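Antigen 43 (Escherichia coli, PDB 4KH3) mediates bacterial self-association, its passenger (alpha) domain causing cells of uropathogenic Escherichia coli to clump through a Velcro-like mechanism linked with aggregation and biofilms. Local coordinates at residues 209-214 with 226-231; 174-179 with 191-196; 198-203 with 216-221; 245-250 with 264-269. One frame throughout, in Å; residues are numbered along the deposited sequence.

Contact 1. Residues 209-214 with 226-231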
loop_
_atom_site.group_PDB
_atom_site.type_symbol
_atom_site.label_atom_id
_atom_site.label_comp_id
_atom_site.label_asym_id
_atom_site.label_seq_id
_atom_site.Cartn_x
_atom_site.Cartn_y
_atom_site.Cartn_z
ATOM N N GLN A 209 -7.288 -3.947 3.981
ATOM C CA GLN A 209 -8.192 -3.292 4.906
ATOM C C GLN A 209 -7.794 -1.822 5.057
ATOM O O GLN A 209 -6.642 -1.503 5.389
ATOM C CB GLN A 209 -8.182 -3.988 6.259
ATOM C CG GLN A 209 -9.015 -3.264 7.296
ATOM C CD GLN A 209 -8.810 -3.801 8.698
ATOM O OE1 GLN A 209 -7.730 -3.668 9.281
ATOM N NE2 GLN A 209 -9.847 -4.411 9.243
ATOM N N TYR A 210 -8.750 -0.936 4.787
ATOM C CA TYR A 210 -8.540 0.503 4.884
ATOM C C TYR A 210 -9.340 1.056 6.054
ATOM O O TYR A 210 -10.573 1.022 6.070
ATOM C CB TYR A 210 -8.969 1.217 3.603
ATOM C CG TYR A 210 -8.382 0.643 2.341
ATOM C CD1 TYR A 210 -7.132 1.027 1.900
ATOM C CD2 TYR A 210 -9.096 -0.258 1.570
ATOM C CE1 TYR A 210 -6.595 0.519 0.734
ATOM C CE2 TYR A 210 -8.574 -0.773 0.398
ATOM C CZ TYR A 210 -7.316 -0.386 -0.012
ATOM O OH TYR A 210 -6.772 -0.902 -1.176
ATOM N N VAL A 211 -8.620 1.562 7.041
ATOM C CA VAL A 211 -9.240 2.118 8.218
ATOM C C VAL A 211 -9.253 3.624 8.066
ATOM O O VAL A 211 -8.203 4.278 8.083
ATOM C CB VAL A 211 -8.468 1.737 9.472
ATOM C CG1 VAL A 211 -9.177 2.286 10.704
ATOM C CG2 VAL A 211 -8.306 0.206 9.527
ATOM N N HIS A 212 -10.452 4.161 7.890
ATOM C CA HIS A 212 -10.632 5.583 7.687
ATOM C C HIS A 212 -10.729 6.338 9.006
ATOM O O HIS A 212 -10.797 5.739 10.084
ATOM C CB HIS A 212 -11.863 5.832 6.816
ATOM C CG HIS A 212 -11.650 5.490 5.377
ATOM N ND1 HIS A 212 -11.837 6.398 4.357
ATOM C CD2 HIS A 212 -11.232 4.346 4.784
ATOM C CE1 HIS A 212 -11.561 5.824 3.201
ATOM N NE2 HIS A 212 -11.191 4.577 3.431
ATOM N N ASN A 213 -10.696 7.661 8.896
ATOM C CA ASN A 213 -10.870 8.570 10.018
ATOM C C ASN A 213 -12.075 8.170 10.886
ATOM O O ASN A 213 -13.191 8.014 10.384
ATOM C CB ASN A 213 -11.034 9.991 9.457
ATOM C CG ASN A 213 -11.279 11.023 10.532
ATOM O OD1 ASN A 213 -10.778 10.912 11.649
ATOM N ND2 ASN A 213 -12.060 12.038 10.198
ATOM N N GLY A 214 -11.838 7.979 12.180
ATOM C CA GLY A 214 -12.883 7.563 13.100
ATOM C C GLY A 214 -13.132 6.056 13.119
ATOM O O GLY A 214 -13.906 5.552 13.937
ATOM N N GLY A 226 -0.928 -9.290 2.257
ATOM C CA GLY A 226 -1.944 -8.504 2.924
ATOM C C GLY A 226 -1.488 -7.067 3.135
ATOM O O GLY A 226 -0.296 -6.772 3.218
ATOM N N TRP A 227 -2.448 -6.169 3.244
ATOM C CA TRP A 227 -2.149 -4.761 3.376
ATOM C C TRP A 227 -3.168 -4.102 4.310
ATOM O O TRP A 227 -4.352 -4.002 3.970
ATOM C CB TRP A 227 -2.198 -4.126 1.990
ATOM C CG TRP A 227 -1.635 -2.724 1.898
ATOM C CD1 TRP A 227 -0.694 -2.158 2.706
ATOM C CD2 TRP A 227 -1.994 -1.720 0.937
ATOM N NE1 TRP A 227 -0.444 -0.865 2.310
ATOM C CE2 TRP A 227 -1.217 -0.575 1.216
ATOM C CE3 TRP A 227 -2.885 -1.684 -0.142
ATOM C CZ2 TRP A 227 -1.307 0.600 0.465
ATOM C CZ3 TRP A 227 -2.976 -0.512 -0.897
ATOM C CH2 TRP A 227 -2.189 0.610 -0.589
ATOM N N GLN A 228 -2.728 -3.688 5.498
ATOM C CA GLN A 228 -3.591 -2.903 6.376
ATOM C C GLN A 228 -3.179 -1.435 6.320
ATOM O O GLN A 228 -2.024 -1.108 6.556
ATOM C CB GLN A 228 -3.548 -3.406 7.822
ATOM C CG GLN A 228 -4.471 -2.609 8.731
ATOM C CD GLN A 228 -4.413 -3.042 10.172
ATOM O OE1 GLN A 228 -3.372 -3.491 10.657
ATOM N NE2 GLN A 228 -5.535 -2.899 10.878
ATOM N N VAL A 229 -4.123 -0.556 5.995
ATOM C CA VAL A 229 -3.815 0.861 5.823
ATOM C C VAL A 229 -4.563 1.670 6.857
ATOM O O VAL A 229 -5.799 1.638 6.905
ATOM C CB VAL A 229 -4.210 1.374 4.424
ATOM C CG1 VAL A 229 -3.953 2.870 4.317
ATOM C CG2 VAL A 229 -3.446 0.633 3.354
ATOM N N ILE A 230 -3.819 2.386 7.697
ATOM C CA ILE A 230 -4.438 3.262 8.684
ATOM C C ILE A 230 -4.333 4.711 8.229
ATOM O O ILE A 230 -3.252 5.310 8.260
ATOM C CB ILE A 230 -3.801 3.096 10.060
ATOM C CG1 ILE A 230 -3.624 1.604 10.383
ATOM C CG2 ILE A 230 -4.665 3.747 11.110
ATOM C CD1 ILE A 230 -4.928 0.854 10.445
ATOM N N LYS A 231 -5.451 5.262 7.771
ATOM C CA LYS A 231 -5.492 6.651 7.329
ATOM C C LYS A 231 -5.440 7.611 8.518
ATOM O O LYS A 231 -5.487 7.185 9.688
ATOM C CB LYS A 231 -6.730 6.903 6.465
ATOM C CG LYS A 231 -6.689 6.160 5.109
ATOM C CD LYS A 231 -7.807 6.609 4.186
ATOM C CE LYS A 231 -7.295 6.866 2.777
ATOM N NZ LYS A 231 -6.321 5.823 2.338
#
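Q209 and Q228 occupy matching positions on two adjacent parallel strands of a beta-helix, and their side chains run side by side into its interior. Q209 CB points to this inner face, CG follows anti to the backbone N (chi1 175°), and the chain continues extended. Its CD lies 4.0 Å from Q228 NE2. Q209 OE1 comes within 2.8 Å of that nitrogen and 3.5 Å of Q228 CG. The hydrogen bond to NE2 is weak, bent to 125° at the hydrogen, with the amide planes turned 35° apart. Q209 OE1 also accepts from T220 OG1, and at the tip Q209 NE2 is hydrogen-bonded to Q193 OE1; with Q228 OE1 bonded to T239 OG1, these three atoms each have a partner outside the two segments. Next along this inner face, V211 CG2 meets I230 CD1 at 3.6 Å.

On the outer face two aromatic rings meet. Y210 turns the edge of its ring toward the face of W227 in an offset edge-to-face pair, centroids 5.9 Å apart, while Y210 CD1 packs on V229 CB. Beyond the strand, K231 lays its CD over the middle of the H212 ring, 3.9 Å from the centroid, a CH-pi contact; K231 NZ is hydrogen-bonded to a malonate ion, probably from the crystallisation liquor. Four backbone hydrogen bonds, from Q209 N to W227 O through to K231 N to V211 O, hold the register.

Strand 192-195 flanks 208-211 and strand 246-249 flanks 227-230, continuing this beta-helix face in both directions, with strands 198-205 and 216-222 packing against its glutamines from within.

Contact 2. Residues 174-179 with 191-196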
loop_
_atom_site.group_PDB
_atom_site.type_symbol
_atom_site.label_atom_id
_atom_site.label_comp_id
_atom_site.label_asym_id
_atom_site.label_seq_id
_atom_site.Cartn_x
_atom_site.Cartn_y
_atom_site.Cartn_z
ATOM N N GLN A 174 -16.403 -4.739 1.198
ATOM C CA GLN A 174 -17.252 -4.559 2.368
ATOM C C GLN A 174 -16.966 -3.176 2.958
ATOM O O GLN A 174 -15.825 -2.843 3.257
ATOM C CB GLN A 174 -17.003 -5.645 3.413
ATOM C CG GLN A 174 -17.843 -5.470 4.677
ATOM C CD GLN A 174 -17.341 -6.323 5.837
ATOM O OE1 GLN A 174 -16.295 -6.047 6.412
ATOM N NE2 GLN A 174 -18.096 -7.352 6.189
ATOM N N VAL A 175 -18.005 -2.363 3.092
ATOM C CA VAL A 175 -17.870 -1.058 3.702
ATOM C C VAL A 175 -18.526 -1.101 5.066
ATOM O O VAL A 175 -19.688 -1.468 5.184
ATOM C CB VAL A 175 -18.562 0.024 2.860
ATOM C CG1 VAL A 175 -18.395 1.386 3.511
ATOM C CG2 VAL A 175 -18.005 0.026 1.457
ATOM N N ILE A 176 -17.789 -0.739 6.105
ATOM C CA ILE A 176 -18.381 -0.663 7.433
ATOM C C ILE A 176 -18.655 0.787 7.776
ATOM O O ILE A 176 -17.728 1.558 7.998
ATOM C CB ILE A 176 -17.459 -1.244 8.500
ATOM C CG1 ILE A 176 -17.071 -2.680 8.134
ATOM C CG2 ILE A 176 -18.154 -1.222 9.841
ATOM C CD1 ILE A 176 -15.907 -3.200 8.916
ATOM N N TRP A 177 -19.926 1.162 7.822
ATOM C CA TRP A 177 -20.279 2.527 8.169
ATOM C C TRP A 177 -19.924 2.767 9.625
ATOM O O TRP A 177 -19.716 1.813 10.374
ATOM C CB TRP A 177 -21.756 2.794 7.865
ATOM C CG TRP A 177 -22.056 2.523 6.423
ATOM C CD1 TRP A 177 -22.849 1.528 5.914
ATOM C CD2 TRP A 177 -21.517 3.221 5.294
ATOM N NE1 TRP A 177 -22.849 1.577 4.538
ATOM C CE2 TRP A 177 -22.041 2.613 4.133
ATOM C CE3 TRP A 177 -20.647 4.312 5.149
ATOM C CZ2 TRP A 177 -21.729 3.059 2.850
ATOM C CZ3 TRP A 177 -20.331 4.752 3.873
ATOM C CH2 TRP A 177 -20.872 4.126 2.742
ATOM N N SER A 178 -19.831 4.033 10.019
ATOM C CA SER A 178 -19.349 4.402 11.357
ATOM C C SER A 178 -20.094 3.709 12.502
ATOM O O SER A 178 -19.525 3.451 13.561
ATOM C CB SER A 178 -19.402 5.917 11.546
ATOM O OG SER A 178 -20.742 6.365 11.556
ATOM N N SER A 179 -21.361 3.393 12.282
ATOM C CA SER A 179 -22.152 2.717 13.307
ATOM C C SER A 179 -21.994 1.204 13.221
ATOM O O SER A 179 -22.424 0.478 14.110
ATOM C CB SER A 179 -23.629 3.046 13.110
ATOM O OG SER A 179 -24.063 2.587 11.832
ATOM N N GLY A 191 -9.638 -8.379 -2.631
ATOM C CA GLY A 191 -10.772 -7.934 -1.843
ATOM C C GLY A 191 -10.398 -6.818 -0.875
ATOM O O GLY A 191 -9.245 -6.721 -0.436
ATOM N N ASP A 192 -11.384 -5.996 -0.528
ATOM C CA ASP A 192 -11.177 -4.776 0.240
ATOM C C ASP A 192 -12.226 -4.690 1.334
ATOM O O ASP A 192 -13.386 -5.035 1.114
ATOM C CB ASP A 192 -11.379 -3.531 -0.643
ATOM C CG ASP A 192 -10.472 -3.506 -1.842
ATOM O OD1 ASP A 192 -9.248 -3.683 -1.681
ATOM O OD2 ASP A 192 -10.986 -3.286 -2.957
ATOM N N GLN A 193 -11.813 -4.189 2.491
ATOM C CA GLN A 193 -12.733 -3.749 3.523
ATOM C C GLN A 193 -12.367 -2.315 3.914
ATOM O O GLN A 193 -11.200 -2.002 4.169
ATOM C CB GLN A 193 -12.633 -4.660 4.727
ATOM C CG GLN A 193 -13.354 -4.196 5.956
ATOM C CD GLN A 193 -12.968 -5.038 7.159
ATOM O OE1 GLN A 193 -11.813 -5.023 7.594
ATOM N NE2 GLN A 193 -13.923 -5.794 7.684
ATOM N N THR A 194 -13.371 -1.449 3.921
ATOM C CA THR A 194 -13.208 -0.056 4.256
ATOM C C THR A 194 -13.879 0.113 5.595
ATOM O O THR A 194 -15.052 -0.218 5.744
ATOM C CB THR A 194 -13.942 0.838 3.245
ATOM O OG1 THR A 194 -13.493 0.528 1.925
ATOM C CG2 THR A 194 -13.677 2.300 3.536
ATOM N N VAL A 195 -13.146 0.632 6.568
ATOM C CA VAL A 195 -13.651 0.708 7.930
ATOM C C VAL A 195 -13.905 2.142 8.401
ATOM O O VAL A 195 -12.968 2.871 8.698
ATOM C CB VAL A 195 -12.663 0.058 8.907
ATOM C CG1 VAL A 195 -13.220 0.083 10.322
ATOM C CG2 VAL A 195 -12.332 -1.369 8.459
ATOM N N HIS A 196 -15.171 2.539 8.479
ATOM C CA HIS A 196 -15.527 3.774 9.170
ATOM C C HIS A 196 -15.988 3.447 10.574
ATOM O O HIS A 196 -15.928 4.298 11.462
ATOM C CB HIS A 196 -16.638 4.518 8.440
ATOM C CG HIS A 196 -16.327 4.809 7.013
ATOM N ND1 HIS A 196 -15.571 5.895 6.623
ATOM C CD2 HIS A 196 -16.662 4.156 5.873
ATOM C CE1 HIS A 196 -15.457 5.896 5.308
ATOM N NE2 HIS A 196 -16.110 4.853 4.828
HETATM O O HOH W 1 -17.301 5.363 14.418
#
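Q174 and Q193 sit on successive rungs of the parallel beta-helix, their extended side chains side by side and pointing the same way into the interior. The amides are nearly coplanar, 18° apart, and Q193 NE2 donates to Q174 OE1 over 2.7 Å in a nearly straight bond that lies close to the plane of the Q193 amide. Q174 NE2 passes the bonding on to Q157 OE1, and Q193 OE1 accepts from Q209 NE2, extending a row of inward-facing glutamines along the axis. I176 slants across Q193 and brings CD1 to 3.5 Å from Q193 NE2; the same methyl also touches V195 CG2.

On the outer face the histidine is the main piece. CB of H196 points at the neighbouring strand, and chi1 of -55° turns the ring back beside its own backbone N, where its edge meets V175 CG1, 4.0 Å from H196 CD2. In the conformer given, W177 lies alongside in a nearly parallel plane, but the rings are slid so far apart, centroids 5.7 Å, that they scarcely overlap; a second conformer makes this pairing tentative. Past the strand ends the chains stay close through a CA-H...O contact, S178 CA standing 3.4 Å from H196 O.

Contact 3. Residues 198-203 with 216-221; sequences EAHNTR and TATETL
E198 and T216 begin a pairing between two successive turns of the parallel beta-helix, here followed round a corner from one face to the next. The glutamate chain is bent at chi2 and lies alongside the threonine, bringing E198 OE1 to 4.0 Å from T216 CB. A199 faces the interior beside A217, with A199 CB 4.4 Å from A217 CB. Both backbone polar atoms of A199 are bonded: N donates to T216 O and O accepts from T218 N.

H200 returns to the outer face. In one of its two modelled conformers the ring presents an edge to T218, with OG1 close to the ring plane beside ND1; either atom could be the donor, and the separation modelled is too short to be taken literally. The T218 hydroxyl reaches this position from between its backbone N and carbonyl carbon (chi1 65°).

At N201 and E219 both chains turn the corner, with positive phi values near 60° in each. The turns stay in step because N201 N donates to T218 O and T202 N to E219 O, the latter donor tilted 32° from the carbonyl plane. Outside the bend, N201 OD1 rests 3.3 Å from E219 CB.

T202 then enters the second face, paired with T220, both facing the interior, and its O accepts a straight bond from L221 N. R203 runs beside L221, its NE 4.0 Å from L221 CD2. Inside the corner T220 OG1 is hydrogen-bonded to Q209 OE1, and water 2, which also bonds T202 OG1, donates to T220 OG1 at 2.7 Å and to T218 O at 3.0 Å.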
loop_
_atom_site.group_PDB
_atom_site.type_symbol
_atom_site.label_atom_id
_atom_site.label_comp_id
_atom_site.label_asym_id
_atom_site.label_seq_id
_atom_site.Cartn_x
_atom_site.Cartn_y
_atom_site.Cartn_z
ATOM N N GLU A 198 -16.314 -0.279 13.172
ATOM C CA GLU A 198 -15.407 -1.215 13.831
ATOM C C GLU A 198 -15.186 -2.511 13.038
ATOM O O GLU A 198 -16.135 -3.115 12.517
ATOM C CB GLU A 198 -15.938 -1.583 15.224
ATOM C CG GLU A 198 -16.174 -0.420 16.165
ATOM C CD GLU A 198 -15.155 -0.356 17.282
ATOM O OE1 GLU A 198 -14.276 -1.248 17.343
ATOM O OE2 GLU A 198 -15.237 0.588 18.101
ATOM N N ALA A 199 -13.931 -2.948 12.971
ATOM C CA ALA A 199 -13.605 -4.265 12.439
ATOM C C ALA A 199 -12.827 -5.069 13.483
ATOM O O ALA A 199 -11.748 -4.658 13.916
ATOM C CB ALA A 199 -12.801 -4.148 11.140
ATOM N N HIS A 200 -13.395 -6.200 13.886
ATOM C CA HIS A 200 -12.765 -7.079 14.861
ATOM C C HIS A 200 -12.384 -8.391 14.200
ATOM O O HIS A 200 -13.194 -9.007 13.507
ATOM C CB HIS A 200 -13.710 -7.349 16.034
ATOM C CG HIS A 200 -14.011 -6.138 16.861
ATOM N ND1 HIS A 200 -13.120 -5.095 17.003
ATOM C CD2 HIS A 200 -15.094 -5.806 17.592
ATOM C CE1 HIS A 200 -13.650 -4.170 17.779
ATOM N NE2 HIS A 200 -14.852 -4.569 18.145
ATOM N N ASN A 201 -11.142 -8.807 14.414
ATOM C CA ASN A 201 -10.644 -10.094 13.903
ATOM C C ASN A 201 -10.737 -10.223 12.386
ATOM O O ASN A 201 -11.632 -10.860 11.852
ATOM C CB ASN A 201 -11.346 -11.278 14.578
ATOM C CG ASN A 201 -11.424 -11.117 16.085
ATOM O OD1 ASN A 201 -10.435 -10.792 16.733
ATOM N ND2 ASN A 201 -12.606 -11.339 16.647
ATOM N N THR A 202 -9.792 -9.611 11.700
ATOM C CA THR A 202 -9.777 -9.605 10.262
ATOM C C THR A 202 -8.496 -10.268 9.807
ATOM O O THR A 202 -7.402 -9.937 10.276
ATOM C CB THR A 202 -9.849 -8.164 9.720
ATOM O OG1 THR A 202 -10.989 -7.505 10.279
ATOM C CG2 THR A 202 -9.956 -8.157 8.214
ATOM N N ARG A 203 -8.642 -11.224 8.905
ATOM C CA ARG A 203 -7.513 -11.949 8.386
ATOM C C ARG A 203 -7.279 -11.509 6.946
ATOM O O ARG A 203 -8.105 -11.741 6.075
ATOM C CB ARG A 203 -7.783 -13.448 8.478
ATOM C CG ARG A 203 -6.600 -14.315 8.120
ATOM C CD ARG A 203 -7.017 -15.761 8.035
ATOM N NE ARG A 203 -6.595 -16.611 9.155
ATOM C CZ ARG A 203 -7.434 -17.236 9.979
ATOM N NH1 ARG A 203 -8.750 -17.080 9.845
ATOM N NH2 ARG A 203 -6.966 -18.029 10.937
ATOM N N THR A 216 -12.008 2.004 13.574
ATOM C CA THR A 216 -11.110 1.237 14.441
ATOM C C THR A 216 -11.063 -0.220 13.986
ATOM O O THR A 216 -12.099 -0.826 13.717
ATOM C CB THR A 216 -11.546 1.319 15.931
ATOM O OG1 THR A 216 -11.653 2.689 16.324
ATOM C CG2 THR A 216 -10.541 0.625 16.850
ATOM N N ALA A 217 -9.857 -0.763 13.881
ATOM C CA ALA A 217 -9.662 -2.173 13.558
ATOM C C ALA A 217 -8.877 -2.857 14.675
ATOM O O ALA A 217 -7.775 -2.431 15.029
ATOM C CB ALA A 217 -8.930 -2.320 12.220
ATOM N N THR A 218 -9.449 -3.914 15.235
ATOM C CA THR A 218 -8.769 -4.674 16.280
ATOM C C THR A 218 -8.470 -6.092 15.809
ATOM O O THR A 218 -9.289 -6.720 15.141
ATOM C CB THR A 218 -9.598 -4.723 17.573
ATOM O OG1 THR A 218 -10.815 -5.443 17.339
ATOM C CG2 THR A 218 -9.934 -3.315 18.046
ATOM N N GLU A 219 -7.286 -6.583 16.154
ATOM C CA GLU A 219 -6.862 -7.926 15.788
ATOM C C GLU A 219 -6.894 -8.161 14.282
ATOM O O GLU A 219 -7.537 -9.094 13.802
ATOM C CB GLU A 219 -7.695 -8.988 16.512
ATOM C CG GLU A 219 -7.248 -9.275 17.936
ATOM C CD GLU A 219 -7.931 -8.379 18.950
ATOM O OE1 GLU A 219 -8.983 -7.786 18.610
ATOM O OE2 GLU A 219 -7.416 -8.274 20.083
ATOM N N THR A 220 -6.221 -7.298 13.530
ATOM C CA THR A 220 -6.047 -7.561 12.114
ATOM C C THR A 220 -4.824 -8.435 11.944
ATOM O O THR A 220 -3.759 -8.149 12.483
ATOM C CB THR A 220 -5.935 -6.278 11.282
ATOM O OG1 THR A 220 -7.182 -5.581 11.333
ATOM C CG2 THR A 220 -5.632 -6.605 9.825
ATOM N N LEU A 221 -4.996 -9.528 11.218
ATOM C CA LEU A 221 -3.923 -10.457 10.969
ATOM C C LEU A 221 -3.510 -10.348 9.503
ATOM O O LEU A 221 -4.280 -10.679 8.596
ATOM C CB LEU A 221 -4.397 -11.855 11.320
ATOM C CG LEU A 221 -3.488 -13.022 10.972
ATOM C CD1 LEU A 221 -2.118 -12.844 11.622
ATOM C CD2 LEU A 221 -4.166 -14.302 11.423
HETATM O O HOH W 2 -9.618 -6.218 12.249
#

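Contact 4. Residues 245-250 with 264-269; sequences GKLQVN and GALVTS
Strands 246-249 and 265-269 run parallel, their axes 4.7 Å apart and inclined by 11°, with four backbone hydrogen bonds passing alternately between them from A265 N to G245 O as far as V249 N to V267 O. Inside, L247 and L266 lie side by side, both with CG anti to the backbone N, so that L247 CD2 meets L266 CD1 at 4.0 Å. V274 and V258 from other strands add to this apolar interior.

V267 fills the outer face between two longer neighbours. One of its methyls, CG2, touches the aliphatic part of K246, which crosses it obliquely with CD at 3.8 Å; the other, CG1, lies against the chain of Q248, 3.9 Å from Q248 CG. The glutamine is extended alongside the valine, and its OE1 takes a weak hydrogen bond from W227 NE1 of the preceding turn. Nearer the start, A265 CB packs against K246 CB.

The backbone pattern gives way to a side chain at the far end. T268 OG1 donates to V249 O over 2.8 Å, arriving in the carbonyl plane on a lone pair, while water 3 donates to the same oxygen and lies 2.7 Å from S269 OG. V249 O thus has two hydrogen-bond donors, neither of them a backbone N-H. In-register parallel pairing with like residues aligned inside, here L247 with L266, is characteristic of the parallel beta-helix, the fold expected for autotransporter passenger domains.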
loop_
_atom_site.group_PDB
_atom_site.type_symbol
_atom_site.label_atom_id
_atom_site.label_comp_id
_atom_site.label_asym_id
_atom_site.label_seq_id
_atom_site.Cartn_x
_atom_site.Cartn_y
_atom_site.Cartn_z
ATOM N N GLY A 245 3.489 -9.503 4.611
ATOM C CA GLY A 245 2.326 -8.664 4.836
ATOM C C GLY A 245 2.823 -7.260 5.111
ATOM O O GLY A 245 3.989 -7.059 5.452
ATOM N N LYS A 246 1.955 -6.273 4.950
ATOM C CA LYS A 246 2.375 -4.899 5.152
ATOM C C LYS A 246 1.365 -4.116 5.963
ATOM O O LYS A 246 0.169 -4.102 5.644
ATOM C CB LYS A 246 2.617 -4.206 3.815
ATOM C CG LYS A 246 2.853 -2.707 3.932
ATOM C CD LYS A 246 2.938 -2.064 2.551
ATOM C CE LYS A 246 4.073 -2.662 1.737
ATOM N NZ LYS A 246 4.230 -2.037 0.385
ATOM N N LEU A 247 1.849 -3.466 7.016
ATOM C CA LEU A 247 1.044 -2.487 7.722
ATOM C C LEU A 247 1.535 -1.097 7.350
ATOM O O LEU A 247 2.721 -0.818 7.393
ATOM C CB LEU A 247 1.142 -2.689 9.227
ATOM C CG LEU A 247 0.578 -1.502 10.003
ATOM C CD1 LEU A 247 -0.930 -1.369 9.742
ATOM C CD2 LEU A 247 0.886 -1.669 11.473
ATOM N N GLN A 248 0.614 -0.229 6.973
ATOM C CA GLN A 248 0.949 1.129 6.602
ATOM C C GLN A 248 0.133 2.113 7.447
ATOM O O GLN A 248 -1.110 2.100 7.431
ATOM C CB GLN A 248 0.674 1.343 5.116
ATOM C CG GLN A 248 0.931 2.758 4.634
ATOM C CD GLN A 248 0.877 2.874 3.117
ATOM O OE1 GLN A 248 1.285 1.961 2.381
ATOM N NE2 GLN A 248 0.362 3.996 2.642
ATOM N N VAL A 249 0.838 2.953 8.198
ATOM C CA VAL A 249 0.191 3.928 9.072
ATOM C C VAL A 249 0.519 5.328 8.593
ATOM O O VAL A 249 1.656 5.766 8.707
ATOM C CB VAL A 249 0.650 3.769 10.530
ATOM C CG1 VAL A 249 -0.165 4.664 11.439
ATOM C CG2 VAL A 249 0.512 2.318 10.970
ATOM N N ASN A 250 -0.467 6.017 8.022
ATOM C CA ASN A 250 -0.244 7.361 7.505
ATOM C C ASN A 250 -0.074 8.361 8.626
ATOM O O ASN A 250 -0.364 8.067 9.796
ATOM C CB ASN A 250 -1.419 7.832 6.652
ATOM C CG ASN A 250 -1.594 7.028 5.406
ATOM O OD1 ASN A 250 -0.693 6.300 4.994
ATOM N ND2 ASN A 250 -2.758 7.164 4.776
ATOM N N GLY A 264 7.928 -8.988 8.107
ATOM C CA GLY A 264 6.760 -8.128 8.079
ATOM C C GLY A 264 7.144 -6.720 7.671
ATOM O O GLY A 264 8.139 -6.180 8.155
ATOM N N ALA A 265 6.363 -6.121 6.779
ATOM C CA ALA A 265 6.656 -4.774 6.300
ATOM C C ALA A 265 5.880 -3.708 7.068
ATOM O O ALA A 265 4.651 -3.785 7.190
ATOM C CB ALA A 265 6.345 -4.666 4.828
ATOM N N LEU A 266 6.600 -2.713 7.582
ATOM C CA LEU A 266 5.964 -1.550 8.208
ATOM C C LEU A 266 6.280 -0.316 7.387
ATOM O O LEU A 266 7.444 0.003 7.132
ATOM C CB LEU A 266 6.438 -1.360 9.653
ATOM C CG LEU A 266 6.000 -0.100 10.412
ATOM C CD1 LEU A 266 4.509 -0.117 10.713
ATOM C CD2 LEU A 266 6.806 0.071 11.699
ATOM N N VAL A 267 5.235 0.366 6.946
ATOM C CA VAL A 267 5.388 1.583 6.166
ATOM C C VAL A 267 4.764 2.732 6.942
ATOM O O VAL A 267 3.562 2.730 7.220
ATOM C CB VAL A 267 4.718 1.431 4.805
ATOM C CG1 VAL A 267 4.739 2.744 4.049
ATOM C CG2 VAL A 267 5.420 0.347 4.015
ATOM N N THR A 268 5.583 3.700 7.328
ATOM C CA THR A 268 5.076 4.802 8.129
ATOM C C THR A 268 6.052 5.984 8.149
ATOM O O THR A 268 7.029 6.017 7.398
ATOM C CB THR A 268 4.737 4.328 9.561
ATOM O OG1 THR A 268 3.950 5.313 10.231
ATOM C CG2 THR A 268 6.001 4.028 10.362
ATOM N N SER A 269 5.776 6.963 9.000
ATOM C CA SER A 269 6.653 8.113 9.119
ATOM C C SER A 269 6.577 8.635 10.538
ATOM O O SER A 269 5.841 8.100 11.376
ATOM C CB SER A 269 6.235 9.209 8.141
ATOM O OG SER A 269 5.018 9.796 8.568
HETATM O O HOH W 3 3.095 8.044 7.750
#

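In the fold
From the N terminus, contact 2 is the first of the four to close, bringing 191-196 back beside 174-179 one turn later, and the chain proceeds directly into contact 3. Contacts 3 and 1 cross: 198-203 and 209-214 precede both their partners, 216-221 and 226-231, so their loops overlap and tie successive, overlapping windings on different faces. Contact 4 (245-250 with 264-269) follows in series and closes a later turn. Contacts 2, 1 and 4 form a continuous run along one face, contact 1 touching each of the others, whereas contacts 2 and 4 stay about 11 Å apart at their nearest atoms. Contact 3 binds the adjoining faces and their corner to that run.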